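Local atomic coordinates of lipid II:glycine glycyltransferase (Staphylococcus aureus, PDB entry 6SNR), a protein that catalyses, in all likelihood, transfer of the first glycine of the pentaglycine bridge from glycyl-tRNA to the lysine of lipid II. Residues Asn20-Gln25 with Gly313-Tyr318; Phe133-Ser138 with Gly356-Pro361; Met146-Pro151 with Trp377-Ser382; Lys154-Leu159 with Met336-Met341; Tyr352-Thr357 with Ala372-Trp377. One frame throughout, in Å; residues are numbered along the deposited sequence.

Three of the five contacts reach one mixed sheet. Interaction 3 pairs its outermost strand 380-383 with strand 146-151, interaction 5 packs helix 368-374 and the turn after it against the neighbouring strand 351-356, and the two centres lie only about 6 Å apart. Interaction 1 reaches the same sheet through strand 315-323, from a loop that also touches strand 68-78 of the other sheet; it is buried and mainly polar. Interaction 4, also buried, joins two helices by a tyrosine bond and apolar packing. Interaction 2 joins the loop leaving strand 351-356 to a second loop, with exposed acids at its margin, and shares Gly356 and Thr357 with interaction 5. Backbone pairing dominates interaction 3, whereas an aromatic cluster distinguishes interaction 5.

Interaction 1 (Asn20-Gln25 with Gly313-Tyr318); sequences NGDLLQ and GSKSYY
Asp22 and Lys315 mark the nearest approach of the two backbones, with CA atoms 7.4 Å apart. That spacing is too wide for sheet pairing, and the three hydrogen bonds between 20-25 and 313-318 all depend on side chains reaching out from strand 315-318. The opposing chain is a loop that tightens into a 3-10 turn at Leu23-Gln25.

Lys315 is extended beyond CG and spans the gap alongside Asp22. Its NZ meets Gly21 O at 2.6 Å, nearly along the C=O axis (169° at the oxygen), and it also forms a salt bridge with Asp110. Two residues further along the strand, Tyr317 uses its hydroxyl twice: OH donates to Asp22 OD1 at 2.8 Å and accepts from Leu23 N at 3.1 Å, the latter bond almost straight. The hydroxyl comes to OD1 from above the carboxylate plane, and ring and carboxylate stand close to perpendicular (84°). A chi1 of -167° sets the Asp22 carboxylate opposite the backbone N, and the second oxygen, OD2, turns back to its own chain and takes Leu24 N at 3.0 Å. Both carboxylate oxygens are therefore engaged, which should limit rotation of the group. Leu23 adds the apolar component: its CB lies 3.7 Å from Tyr317 CE1, and CD2 lies over one face of the ring.

The bond from Leu24 N to Asp22 OD2 closes an Asx turn, and this loop, which also touches strand 68-78, joins the two mixed sheets, consistent with the paired acetyltransferase-like domains of FemABX proteins.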
# COMPACT_ATOMS: atom_id res chain seq x y z
N ASN A 20 -9.38 -0.61 -15.35
CA ASN A 20 -10.30 -0.58 -14.21
C ASN A 20 -10.28 -1.81 -13.31
O ASN A 20 -11.20 -1.98 -12.50
CB ASN A 20 -11.72 -0.30 -14.70
CG ASN A 20 -11.86 1.08 -15.34
OD1 ASN A 20 -11.13 2.02 -15.01
ND2 ASN A 20 -12.85 1.23 -16.20
N GLY A 21 -9.26 -2.65 -13.45
CA GLY A 21 -9.00 -3.70 -12.50
C GLY A 21 -8.58 -3.21 -11.13
O GLY A 21 -8.28 -2.02 -10.95
N ASP A 22 -8.62 -4.10 -10.15
CA ASP A 22 -8.32 -3.73 -8.76
C ASP A 22 -8.07 -4.99 -7.99
O ASP A 22 -8.67 -6.07 -8.29
CB ASP A 22 -9.45 -2.91 -8.10
CG ASP A 22 -9.01 -2.26 -6.80
OD1 ASP A 22 -8.28 -1.23 -6.93
OD2 ASP A 22 -9.30 -2.77 -5.70
N LEU A 23 -7.27 -4.87 -6.93
CA LEU A 23 -7.08 -5.92 -5.94
C LEU A 23 -8.42 -6.56 -5.45
O LEU A 23 -8.51 -7.79 -5.26
CB LEU A 23 -6.33 -5.34 -4.74
CG LEU A 23 -6.09 -6.20 -3.54
CD1 LEU A 23 -5.14 -7.33 -3.92
CD2 LEU A 23 -5.58 -5.38 -2.33
N LEU A 24 -9.45 -5.74 -5.21
CA LEU A 24 -10.67 -6.22 -4.59
C LEU A 24 -11.55 -7.05 -5.55
O LEU A 24 -12.54 -7.60 -5.09
CB LEU A 24 -11.45 -5.04 -3.97
CG LEU A 24 -10.77 -4.18 -2.93
CD1 LEU A 24 -11.76 -3.36 -2.09
CD2 LEU A 24 -9.65 -4.78 -2.11
N GLN A 25 -11.13 -7.18 -6.82
CA GLN A 25 -11.78 -8.05 -7.80
C GLN A 25 -11.02 -9.36 -8.08
O GLN A 25 -11.45 -10.15 -8.94
CB GLN A 25 -12.09 -7.32 -9.08
CG GLN A 25 -13.22 -6.30 -8.93
CD GLN A 25 -14.56 -7.02 -8.80
OE1 GLN A 25 -15.21 -7.11 -7.70
NE2 GLN A 25 -14.93 -7.58 -9.86
N GLY A 313 -1.66 -6.39 -10.87
CA GLY A 313 -1.13 -5.89 -12.10
C GLY A 313 -0.23 -4.70 -11.90
O GLY A 313 0.66 -4.74 -11.02
N SER A 314 -0.48 -3.66 -12.67
CA SER A 314 0.32 -2.44 -12.56
C SER A 314 -0.03 -1.61 -11.32
O SER A 314 0.65 -0.57 -11.06
CB SER A 314 0.18 -1.62 -13.82
OG SER A 314 -1.05 -0.98 -13.87
N LYS A 315 -1.03 -2.01 -10.54
CA LYS A 315 -1.36 -1.29 -9.28
C LYS A 315 -0.71 -1.97 -8.10
O LYS A 315 -0.84 -3.17 -7.90
CB LYS A 315 -2.91 -1.23 -9.05
CG LYS A 315 -3.64 -0.43 -10.11
CD LYS A 315 -5.14 -0.48 -9.92
CE LYS A 315 -5.79 0.31 -11.05
NZ LYS A 315 -7.26 0.39 -10.89
N SER A 316 -0.00 -1.18 -7.27
CA SER A 316 0.46 -1.66 -5.99
C SER A 316 -0.20 -0.87 -4.88
O SER A 316 -0.65 0.27 -5.09
CB SER A 316 2.00 -1.60 -5.86
OG SER A 316 2.48 -0.26 -5.81
N TYR A 317 -0.27 -1.48 -3.70
CA TYR A 317 -1.00 -0.91 -2.55
C TYR A 317 -0.23 -1.06 -1.25
O TYR A 317 0.14 -2.17 -0.89
CB TYR A 317 -2.37 -1.58 -2.34
CG TYR A 317 -3.24 -1.73 -3.58
CD1 TYR A 317 -2.98 -2.72 -4.52
CD2 TYR A 317 -4.37 -0.93 -3.77
CE1 TYR A 317 -3.78 -2.85 -5.62
CE2 TYR A 317 -5.17 -1.05 -4.89
CZ TYR A 317 -4.91 -2.06 -5.80
OH TYR A 317 -5.68 -2.25 -6.92
N TYR A 318 -0.00 0.06 -0.55
CA TYR A 318 0.48 0.05 0.82
C TYR A 318 -0.73 -0.15 1.72
O TYR A 318 -1.50 0.76 1.95
CB TYR A 318 1.19 1.41 1.10
CG TYR A 318 1.42 1.69 2.57
CD1 TYR A 318 2.29 0.92 3.30
CD2 TYR A 318 0.75 2.69 3.21
CE1 TYR A 318 2.54 1.16 4.65
CE2 TYR A 318 1.00 2.97 4.55
CZ TYR A 318 1.91 2.20 5.26
OH TYR A 318 2.16 2.42 6.62

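Interaction 2 (Phe133-Ser138 with Gly356-Pro361); sequences FKEGLS and GTDNDP
Gly136 and Asp358 bring the two loops together, their CA atoms 4.3 Å apart. At this tight centre no side chain stands between the backbones, and Gly136 CA makes a CH...O contact of 3.3 Å with Thr357 O. Beside it, Leu137 N donates to Asp358 OD1 at 2.9 Å, with an angle of 160° at the hydrogen; the carboxylate is reached because CG of Asp358 lies next to its own backbone N, anti to the carbonyl carbon (chi1 -70°). Leu137 packs against the inner flank: CD1 rests on Thr357 CA at 3.8 Å, CD2 lies near Gly356 CA, and Leu370 of helix 368-374 is a further neighbour.

The motif gripped here is a type I beta turn running from Glu135 to Ser138, closed by Ser138 N to Glu135 O at 3.1 Å. Its partner is the loop by which strand 351-356 leaves its sheet for helix 368-374, and Thr357 OG1 steadies that loop by donating to Asp358 O at 2.7 Å.

Toward solvent the approach is still close, but the two acids share no hydrogen bond. Glu135 bends at chi2, and its side chain crosses that of Asp358 at about a right angle, the carboxylate planes 32° apart and OE2 3.3 Å from Asp358 OD2. These are two acceptors of like charge, and a crystal neighbour touching exposed Glu135 may influence its position. Asn359, equally exposed, turns the end of its side chain away from the turn, toward Leu381 and strand 146-151.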
# COMPACT_ATOMS: atom_id res chain seq x y z
N PHE A 133 -21.28 12.69 -4.10
CA PHE A 133 -19.87 13.09 -4.06
C PHE A 133 -19.57 13.69 -2.70
O PHE A 133 -19.44 14.93 -2.55
CB PHE A 133 -19.51 14.05 -5.18
CG PHE A 133 -19.83 13.53 -6.55
CD1 PHE A 133 -19.00 12.60 -7.19
CD2 PHE A 133 -20.98 13.95 -7.21
CE1 PHE A 133 -19.30 12.14 -8.46
CE2 PHE A 133 -21.27 13.49 -8.48
CZ PHE A 133 -20.42 12.59 -9.11
N LYS A 134 -19.49 12.82 -1.71
CA LYS A 134 -19.26 13.20 -0.32
C LYS A 134 -17.74 13.22 0.05
O LYS A 134 -16.88 13.09 -0.83
CB LYS A 134 -20.12 12.34 0.62
CG LYS A 134 -21.58 12.25 0.22
CD LYS A 134 -22.44 11.75 1.38
CE LYS A 134 -23.94 11.88 1.09
NZ LYS A 134 -24.34 13.20 0.53
N GLU A 135 -17.39 13.43 1.32
CA GLU A 135 -15.98 13.43 1.71
C GLU A 135 -15.28 12.12 1.31
O GLU A 135 -15.93 11.07 1.25
CB GLU A 135 -15.75 13.64 3.21
CG GLU A 135 -15.73 15.11 3.65
CD GLU A 135 -14.35 15.74 3.38
OE1 GLU A 135 -14.07 16.14 2.24
OE2 GLU A 135 -13.50 15.74 4.25
N GLY A 136 -13.97 12.20 1.11
CA GLY A 136 -13.23 10.98 0.65
C GLY A 136 -13.44 9.80 1.60
O GLY A 136 -13.57 8.63 1.15
N LEU A 137 -13.49 10.04 2.91
CA LEU A 137 -13.71 8.96 3.89
C LEU A 137 -15.08 8.97 4.57
O LEU A 137 -15.22 8.46 5.69
CB LEU A 137 -12.59 8.94 4.91
CG LEU A 137 -11.20 8.54 4.44
CD1 LEU A 137 -10.10 8.89 5.43
CD2 LEU A 137 -11.24 7.04 4.13
N SER A 138 -16.11 9.44 3.88
CA SER A 138 -17.46 9.41 4.34
C SER A 138 -17.85 8.00 4.75
O SER A 138 -17.56 7.03 4.04
CB SER A 138 -18.44 9.89 3.27
OG SER A 138 -19.79 9.78 3.71
N GLY A 356 -6.91 5.59 1.60
CA GLY A 356 -7.88 6.64 1.71
C GLY A 356 -7.46 7.94 2.37
O GLY A 356 -6.58 7.96 3.23
N THR A 357 -8.20 8.97 2.01
CA THR A 357 -8.05 10.31 2.60
C THR A 357 -9.30 11.10 2.36
O THR A 357 -10.00 10.90 1.39
CB THR A 357 -6.81 11.01 1.98
OG1 THR A 357 -6.50 12.21 2.75
CG2 THR A 357 -7.00 11.38 0.56
N ASP A 358 -9.53 12.11 3.22
CA ASP A 358 -10.28 13.29 2.85
C ASP A 358 -9.41 14.27 2.06
O ASP A 358 -8.19 14.24 2.14
CB ASP A 358 -10.78 14.03 4.13
CG ASP A 358 -11.87 13.30 4.87
OD1 ASP A 358 -12.69 12.53 4.27
OD2 ASP A 358 -11.98 13.52 6.12
N ASN A 359 -10.07 15.10 1.26
CA ASN A 359 -9.37 16.15 0.51
C ASN A 359 -9.08 17.36 1.41
O ASN A 359 -9.99 18.11 1.66
CB ASN A 359 -10.20 16.60 -0.67
CG ASN A 359 -9.45 17.59 -1.59
OD1 ASN A 359 -8.31 17.94 -1.32
ND2 ASN A 359 -10.08 18.01 -2.68
N ASP A 360 -7.84 17.48 1.87
CA ASP A 360 -7.34 18.64 2.64
C ASP A 360 -8.21 18.94 3.84
O ASP A 360 -8.77 20.05 3.96
CB ASP A 360 -7.26 19.84 1.74
CG ASP A 360 -6.50 21.03 2.39
OD1 ASP A 360 -5.56 20.79 3.13
OD2 ASP A 360 -6.94 22.16 2.15
N PRO A 361 -8.39 17.96 4.74
CA PRO A 361 -9.21 18.21 5.90
C PRO A 361 -8.56 19.22 6.87
O PRO A 361 -7.35 19.39 6.86
CB PRO A 361 -9.30 16.83 6.57
CG PRO A 361 -8.03 16.18 6.20
CD PRO A 361 -7.70 16.64 4.82

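Interaction 3 (Met146-Pro151 with Trp377-Ser382); sequences MTMITP and WGTYLS
Thr147 and Ile149 pair with Ser382 and Tyr380 as an antiparallel ladder that adds the outermost strand, 380-383, to a seven-stranded mixed sheet. The short strand segments approach to 4.6 Å, with an angle of 143° between their directions. Four backbone bonds hold the ladder: Thr147 N to Ser382 O and its return from Ser382 N to Thr147 O, then Ile149 N to Tyr380 O at 2.9 Å and Tyr380 N to Ile149 O at 2.8 Å. Met148 and Leu381 form the intervening non-hydrogen-bonded pair.

On the face bearing Ile149, the Tyr380 and Ile149 side chains run side by side, with Ile149 CB over one face of the ring, offset toward its rim. This CB stands 4.1 Å from the Tyr380 ring centroid and 24° off the normal, a CH-pi contact, while Pro151 CD sits at the ring edge. The position of Tyr380 CG between backbone N and carbonyl carbon (chi1 68°) folds the ring across the strand in this way. Ile149 CD1 continues to Ser382 CB. On the reverse face, Met148 SD touches Leu381 CD1 at 3.8 Å, its chain bent at chi2 and chi3, and CE reaches Thr379 OG1.

Second-shell bonds fix the outer strand. Thr379 OG1 is hydrogen-bonded to Lys374 O, and Ser382 OG to Glu112 and Lys384. On its other side, strand 146-151 bonds to strand 351-356. Where the ladder ends, Thr150 OG1 donates to Trp377 O at 2.8 Å from above the carbonyl plane, and Thr379 CG2 lies 3.2 Å from Thr150 OG1.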
# COMPACT_ATOMS: atom_id res chain seq x y z
N MET A 146 -11.64 8.79 -2.16
CA MET A 146 -10.40 9.44 -2.52
C MET A 146 -9.25 8.67 -1.92
O MET A 146 -9.31 8.29 -0.75
CB MET A 146 -10.40 10.91 -2.00
CG MET A 146 -11.56 11.71 -2.50
SD MET A 146 -11.64 13.33 -1.63
CE MET A 146 -13.20 13.86 -2.28
N THR A 147 -8.20 8.51 -2.72
CA THR A 147 -6.94 7.92 -2.29
C THR A 147 -5.76 8.78 -2.70
O THR A 147 -5.92 9.72 -3.48
CB THR A 147 -6.74 6.49 -2.82
OG1 THR A 147 -6.70 6.48 -4.24
CG2 THR A 147 -7.81 5.57 -2.26
N MET A 148 -4.60 8.45 -2.18
CA MET A 148 -3.38 9.16 -2.51
C MET A 148 -2.39 8.25 -3.19
O MET A 148 -1.97 7.22 -2.62
CB MET A 148 -2.76 9.76 -1.24
CG MET A 148 -3.70 10.71 -0.53
SD MET A 148 -3.82 12.33 -1.32
CE MET A 148 -2.38 13.13 -0.61
N ILE A 149 -2.02 8.62 -4.41
CA ILE A 149 -1.28 7.74 -5.23
C ILE A 149 0.04 8.35 -5.73
O ILE A 149 0.04 9.44 -6.26
CB ILE A 149 -2.12 7.36 -6.47
CG1 ILE A 149 -3.44 6.68 -6.05
CG2 ILE A 149 -1.36 6.39 -7.34
CD1 ILE A 149 -4.27 6.13 -7.23
N THR A 150 1.10 7.57 -5.62
CA THR A 150 2.44 7.94 -6.14
C THR A 150 2.73 7.26 -7.47
O THR A 150 2.73 6.05 -7.56
CB THR A 150 3.56 7.56 -5.14
OG1 THR A 150 3.29 8.13 -3.84
CG2 THR A 150 4.94 8.00 -5.67
N PRO A 151 3.02 8.04 -8.53
CA PRO A 151 3.52 7.44 -9.76
C PRO A 151 4.92 6.90 -9.50
O PRO A 151 5.82 7.65 -8.98
CB PRO A 151 3.56 8.62 -10.75
CG PRO A 151 2.79 9.70 -10.13
CD PRO A 151 2.86 9.50 -8.64
N TRP A 377 4.58 12.19 -0.02
CA TRP A 377 5.20 11.10 -0.72
C TRP A 377 5.06 11.11 -2.26
O TRP A 377 5.05 10.04 -2.91
CB TRP A 377 4.64 9.77 -0.11
CG TRP A 377 5.25 9.54 1.22
CD1 TRP A 377 4.69 9.76 2.42
CD2 TRP A 377 6.57 9.04 1.48
NE1 TRP A 377 5.58 9.43 3.44
CE2 TRP A 377 6.74 8.98 2.87
CE3 TRP A 377 7.64 8.66 0.65
CZ2 TRP A 377 7.96 8.56 3.48
CZ3 TRP A 377 8.83 8.20 1.26
CH2 TRP A 377 8.97 8.20 2.67
N GLY A 378 5.04 12.29 -2.86
CA GLY A 378 4.89 12.39 -4.29
C GLY A 378 3.53 11.90 -4.83
O GLY A 378 3.43 11.48 -5.98
N THR A 379 2.53 12.08 -3.99
CA THR A 379 1.19 11.59 -4.26
C THR A 379 0.33 12.60 -4.96
O THR A 379 0.47 13.82 -4.72
CB THR A 379 0.49 11.23 -2.95
OG1 THR A 379 0.63 12.30 -2.00
CG2 THR A 379 1.05 9.94 -2.36
N TYR A 380 -0.60 12.10 -5.78
CA TYR A 380 -1.70 12.91 -6.24
C TYR A 380 -2.99 12.36 -5.69
O TYR A 380 -3.07 11.18 -5.34
CB TYR A 380 -1.78 12.98 -7.76
CG TYR A 380 -2.14 11.68 -8.44
CD1 TYR A 380 -1.14 10.82 -8.83
CD2 TYR A 380 -3.46 11.33 -8.70
CE1 TYR A 380 -1.40 9.63 -9.44
CE2 TYR A 380 -3.72 10.11 -9.37
CZ TYR A 380 -2.67 9.29 -9.71
OH TYR A 380 -2.80 8.05 -10.35
N LEU A 381 -3.95 13.25 -5.51
CA LEU A 381 -5.26 12.84 -5.02
C LEU A 381 -6.09 12.26 -6.15
O LEU A 381 -6.34 12.93 -7.17
CB LEU A 381 -5.99 14.06 -4.46
CG LEU A 381 -7.38 13.85 -3.96
CD1 LEU A 381 -7.29 13.20 -2.60
CD2 LEU A 381 -8.10 15.20 -3.94
N SER A 382 -6.55 11.01 -5.94
CA SER A 382 -7.38 10.28 -6.88
C SER A 382 -8.80 10.28 -6.36
O SER A 382 -9.10 9.61 -5.34
CB SER A 382 -6.83 8.85 -7.01
OG SER A 382 -7.58 8.09 -7.97

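Interaction 4 (Lys154-Leu159 with Met336-Met341); sequences KNDDEL and MQYTMM
Tyr338 meets Asp156 and Leu159 in a buried helix-to-helix contact, in which the first turn of helix 156-162, just after strand 146-151, lies against helix 332-347. The backbones stay apart, with Leu159 and Tyr338 CA atoms 8.6 Å from each other, and side chains fill the interval. A chi1 of -178° swings the Tyr338 ring clear of its own backbone N and carries it across to Asp156. There OH donates to Asp156 O at 2.9 Å; the carbonyl oxygen sits at the ring edge, in the ring plane.

Leu159 supplies the apolar part. Its CD2 branch fits between two residues of the facing helix, 3.9 Å from both Tyr338 CE1 and Met341 CB, and CD1 lies 4.1 Å from Met341 SD. Behind it, Asn155 and Glu158 form a capping box: Glu158 N bonds to Asn155 OD1 at 2.7 Å and Asn155 N to Glu158 OE2.

The hydroxyl approaches Asp156 O steeply, at 105° to the C=O and 49° out of the carbonyl plane. The oxygen is not met on a lone pair, and the bond is probably weaker than one of better geometry. Asp156 OD1 also forms a salt bridge with Arg345, so helix 332-347 holds this helix start by both charge and hydroxyl.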
# COMPACT_ATOMS: atom_id res chain seq x y z
N LYS A 154 9.31 5.47 -12.64
CA LYS A 154 10.36 6.50 -12.57
C LYS A 154 11.63 5.86 -12.11
O LYS A 154 11.61 4.85 -11.42
CB LYS A 154 9.94 7.55 -11.54
CG LYS A 154 8.85 8.44 -12.03
CD LYS A 154 8.48 9.49 -11.02
CE LYS A 154 7.53 10.45 -11.65
NZ LYS A 154 6.99 11.38 -10.65
N ASN A 155 12.78 6.45 -12.47
CA ASN A 155 14.04 6.02 -11.88
C ASN A 155 14.17 6.46 -10.43
O ASN A 155 13.35 7.25 -9.93
CB ASN A 155 15.27 6.40 -12.74
CG ASN A 155 15.57 7.89 -12.78
OD1 ASN A 155 15.39 8.61 -11.81
ND2 ASN A 155 16.03 8.37 -13.95
N ASP A 156 15.16 5.91 -9.74
CA ASP A 156 15.35 6.22 -8.30
C ASP A 156 15.42 7.72 -8.03
O ASP A 156 14.80 8.22 -7.09
CB ASP A 156 16.58 5.53 -7.74
CG ASP A 156 16.46 4.04 -7.66
OD1 ASP A 156 15.37 3.48 -7.98
OD2 ASP A 156 17.46 3.39 -7.29
N ASP A 157 16.21 8.45 -8.83
CA ASP A 157 16.33 9.89 -8.61
C ASP A 157 15.04 10.63 -8.90
O ASP A 157 14.64 11.46 -8.13
CB ASP A 157 17.48 10.49 -9.49
CG ASP A 157 17.96 11.85 -8.98
OD1 ASP A 157 18.53 11.88 -7.86
OD2 ASP A 157 17.76 12.88 -9.68
N GLU A 158 14.35 10.32 -10.00
CA GLU A 158 13.09 10.97 -10.31
C GLU A 158 12.02 10.70 -9.23
O GLU A 158 11.22 11.55 -8.90
CB GLU A 158 12.52 10.44 -11.63
CG GLU A 158 13.28 10.75 -12.92
CD GLU A 158 12.62 10.05 -14.12
OE1 GLU A 158 12.02 10.77 -14.97
OE2 GLU A 158 12.63 8.78 -14.22
N LEU A 159 12.05 9.48 -8.72
CA LEU A 159 11.08 9.07 -7.68
C LEU A 159 11.29 9.88 -6.40
O LEU A 159 10.37 10.52 -5.88
CB LEU A 159 11.19 7.58 -7.42
CG LEU A 159 10.26 6.99 -6.34
CD1 LEU A 159 8.78 7.27 -6.65
CD2 LEU A 159 10.55 5.50 -6.19
N MET A 336 11.72 2.27 4.72
CA MET A 336 10.69 1.28 4.31
C MET A 336 9.86 1.72 3.10
O MET A 336 9.80 0.97 2.08
CB MET A 336 9.74 0.97 5.47
CG MET A 336 9.07 -0.39 5.32
SD MET A 336 8.12 -0.76 6.81
CE MET A 336 6.93 0.52 6.95
N GLN A 337 9.33 2.93 3.16
CA GLN A 337 8.47 3.45 2.05
C GLN A 337 9.21 3.49 0.73
O GLN A 337 8.73 3.00 -0.29
CB GLN A 337 7.88 4.81 2.33
CG GLN A 337 6.80 4.81 3.39
CD GLN A 337 5.55 4.04 2.96
OE1 GLN A 337 5.33 3.80 1.76
NE2 GLN A 337 4.71 3.68 3.94
N TYR A 338 10.39 4.11 0.72
CA TYR A 338 11.11 4.26 -0.53
C TYR A 338 11.53 2.90 -1.10
O TYR A 338 11.46 2.68 -2.31
CB TYR A 338 12.34 5.18 -0.26
CG TYR A 338 13.19 5.50 -1.48
CD1 TYR A 338 12.65 6.13 -2.59
CD2 TYR A 338 14.57 5.27 -1.48
CE1 TYR A 338 13.42 6.49 -3.69
CE2 TYR A 338 15.36 5.63 -2.59
CZ TYR A 338 14.77 6.24 -3.68
OH TYR A 338 15.52 6.61 -4.79
N THR A 339 11.99 1.99 -0.23
CA THR A 339 12.36 0.62 -0.63
C THR A 339 11.16 -0.11 -1.28
O THR A 339 11.32 -0.77 -2.31
CB THR A 339 12.92 -0.18 0.55
OG1 THR A 339 14.09 0.50 1.06
CG2 THR A 339 13.34 -1.51 0.08
N MET A 340 9.98 0.06 -0.67
CA MET A 340 8.77 -0.65 -1.14
C MET A 340 8.33 -0.10 -2.48
O MET A 340 7.90 -0.88 -3.36
CB MET A 340 7.63 -0.61 -0.11
CG MET A 340 7.90 -1.51 1.10
SD MET A 340 6.51 -1.65 2.22
CE MET A 340 6.27 0.03 2.68
N MET A 341 8.47 1.20 -2.68
CA MET A 341 8.13 1.79 -3.97
C MET A 341 9.04 1.24 -5.04
O MET A 341 8.59 0.88 -6.12
CB MET A 341 8.21 3.29 -3.92
CG MET A 341 7.12 3.96 -3.12
SD MET A 341 7.47 5.75 -3.05
CE MET A 341 6.13 6.33 -2.02

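Interaction 5 (Tyr352-Thr357 with Ala372-Trp377); sequences YDFGGT and AFKKVW
Lys374 NZ is gripped by two backbone carbonyls at the end of strand 352-356, Phe354 O and Gly356 O, each 2.8 Å away. It approaches Phe354 O from above the carbonyl plane, 37° out, and lies closer to the plane of Gly356 O. The extended lysine chain lays its methylenes along Phe354, with Lys374 CG 3.8 Å from Phe354 CB.

Phe354 is the hub of an aromatic cluster on the same side. Its edge points at the face of Phe373 in an offset edge-to-face pair, centroids 5.5 Å apart and planes at 84°. Toward Trp377 the geometry differs: the planes are only 30° apart but slid so far that the rings barely overlap, and Phe354 CZ presses on Trp377 CB at 3.5 Å. Phe354 CE2 lies over a face of the indole.

Next to the carbonyl pair, Asp353 OD1 accepts from Gly355 N at 2.8 Å, an Asx turn, which probably helps to fix the backbone there.

The lysine thus bonds to backbone oxygens, with Asp353 OD1 6.9 Å from Lys374 NZ. This chemistry implies that carbonyl dipoles, together with aromatic packing, probably tie the strand end to helix 368-374 and the turn after it.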
# COMPACT_ATOMS: atom_id res chain seq x y z
N TYR A 352 1.55 3.42 -6.81
CA TYR A 352 1.73 2.99 -5.42
C TYR A 352 0.69 3.76 -4.60
O TYR A 352 0.74 4.99 -4.45
CB TYR A 352 3.15 3.29 -4.98
CG TYR A 352 3.55 2.87 -3.60
CD1 TYR A 352 3.35 3.70 -2.49
CD2 TYR A 352 4.20 1.67 -3.39
CE1 TYR A 352 3.75 3.32 -1.22
CE2 TYR A 352 4.61 1.28 -2.14
CZ TYR A 352 4.40 2.11 -1.06
OH TYR A 352 4.81 1.73 0.19
N ASP A 353 -0.34 3.04 -4.15
CA ASP A 353 -1.54 3.62 -3.57
C ASP A 353 -1.46 3.55 -2.04
O ASP A 353 -1.46 2.47 -1.42
CB ASP A 353 -2.75 2.84 -4.14
CG ASP A 353 -4.07 3.42 -3.79
OD1 ASP A 353 -4.19 4.24 -2.86
OD2 ASP A 353 -5.04 3.00 -4.45
N PHE A 354 -1.43 4.72 -1.39
CA PHE A 354 -1.43 4.81 0.06
C PHE A 354 -2.80 4.66 0.72
O PHE A 354 -2.91 4.76 1.94
CB PHE A 354 -0.86 6.16 0.50
CG PHE A 354 0.64 6.24 0.46
CD1 PHE A 354 1.28 6.64 -0.69
CD2 PHE A 354 1.38 6.07 1.61
CE1 PHE A 354 2.66 6.76 -0.73
CE2 PHE A 354 2.79 6.21 1.59
CZ PHE A 354 3.40 6.56 0.43
N GLY A 355 -3.85 4.51 -0.10
CA GLY A 355 -5.20 4.36 0.38
C GLY A 355 -5.89 5.68 0.73
O GLY A 355 -5.47 6.74 0.28
N GLY A 356 -6.91 5.59 1.60
CA GLY A 356 -7.88 6.64 1.71
C GLY A 356 -7.46 7.94 2.37
O GLY A 356 -6.58 7.96 3.23
N THR A 357 -8.20 8.97 2.01
CA THR A 357 -8.05 10.31 2.60
C THR A 357 -9.30 11.10 2.36
O THR A 357 -10.00 10.90 1.39
CB THR A 357 -6.81 11.01 1.98
OG1 THR A 357 -6.50 12.21 2.75
CG2 THR A 357 -7.00 11.38 0.56
N ALA A 372 -1.75 14.46 6.23
CA ALA A 372 -0.42 14.99 6.56
C ALA A 372 0.70 14.02 6.18
O ALA A 372 1.78 14.42 5.68
CB ALA A 372 -0.36 15.33 8.05
N PHE A 373 0.45 12.74 6.44
CA PHE A 373 1.36 11.64 6.14
C PHE A 373 1.43 11.43 4.63
O PHE A 373 2.51 11.43 4.06
CB PHE A 373 0.90 10.36 6.87
CG PHE A 373 1.36 9.07 6.26
CD1 PHE A 373 2.68 8.84 5.93
CD2 PHE A 373 0.46 8.01 6.14
CE1 PHE A 373 3.09 7.62 5.40
CE2 PHE A 373 0.86 6.80 5.62
CZ PHE A 373 2.19 6.60 5.27
N LYS A 374 0.27 11.20 3.98
CA LYS A 374 0.33 10.72 2.63
C LYS A 374 0.75 11.81 1.60
O LYS A 374 1.37 11.49 0.61
CB LYS A 374 -1.02 10.06 2.25
CG LYS A 374 -1.29 8.86 3.13
CD LYS A 374 -2.74 8.36 3.02
CE LYS A 374 -3.08 7.28 4.05
NZ LYS A 374 -4.30 6.43 3.69
N LYS A 375 0.46 13.08 1.92
CA LYS A 375 0.68 14.16 0.96
C LYS A 375 2.18 14.40 0.63
O LYS A 375 2.47 14.99 -0.37
CB LYS A 375 0.02 15.45 1.43
CG LYS A 375 0.67 16.16 2.63
CD LYS A 375 -0.13 17.40 2.97
CE LYS A 375 0.71 18.44 3.71
NZ LYS A 375 -0.04 19.71 3.88
N VAL A 376 3.10 13.94 1.48
CA VAL A 376 4.53 14.24 1.29
C VAL A 376 5.28 13.25 0.45
O VAL A 376 6.47 13.40 0.21
CB VAL A 376 5.26 14.49 2.64
CG1 VAL A 376 4.62 15.63 3.41
CG2 VAL A 376 5.35 13.24 3.49
N TRP A 377 4.58 12.19 -0.02
CA TRP A 377 5.20 11.10 -0.72
C TRP A 377 5.06 11.11 -2.26
O TRP A 377 5.05 10.04 -2.91
CB TRP A 377 4.64 9.77 -0.11
CG TRP A 377 5.25 9.54 1.22
CD1 TRP A 377 4.69 9.76 2.42
CD2 TRP A 377 6.57 9.04 1.48
NE1 TRP A 377 5.58 9.43 3.44
CE2 TRP A 377 6.74 8.98 2.87
CE3 TRP A 377 7.64 8.66 0.65
CZ2 TRP A 377 7.96 8.56 3.48
CZ3 TRP A 377 8.83 8.20 1.26
CH2 TRP A 377 8.97 8.20 2.67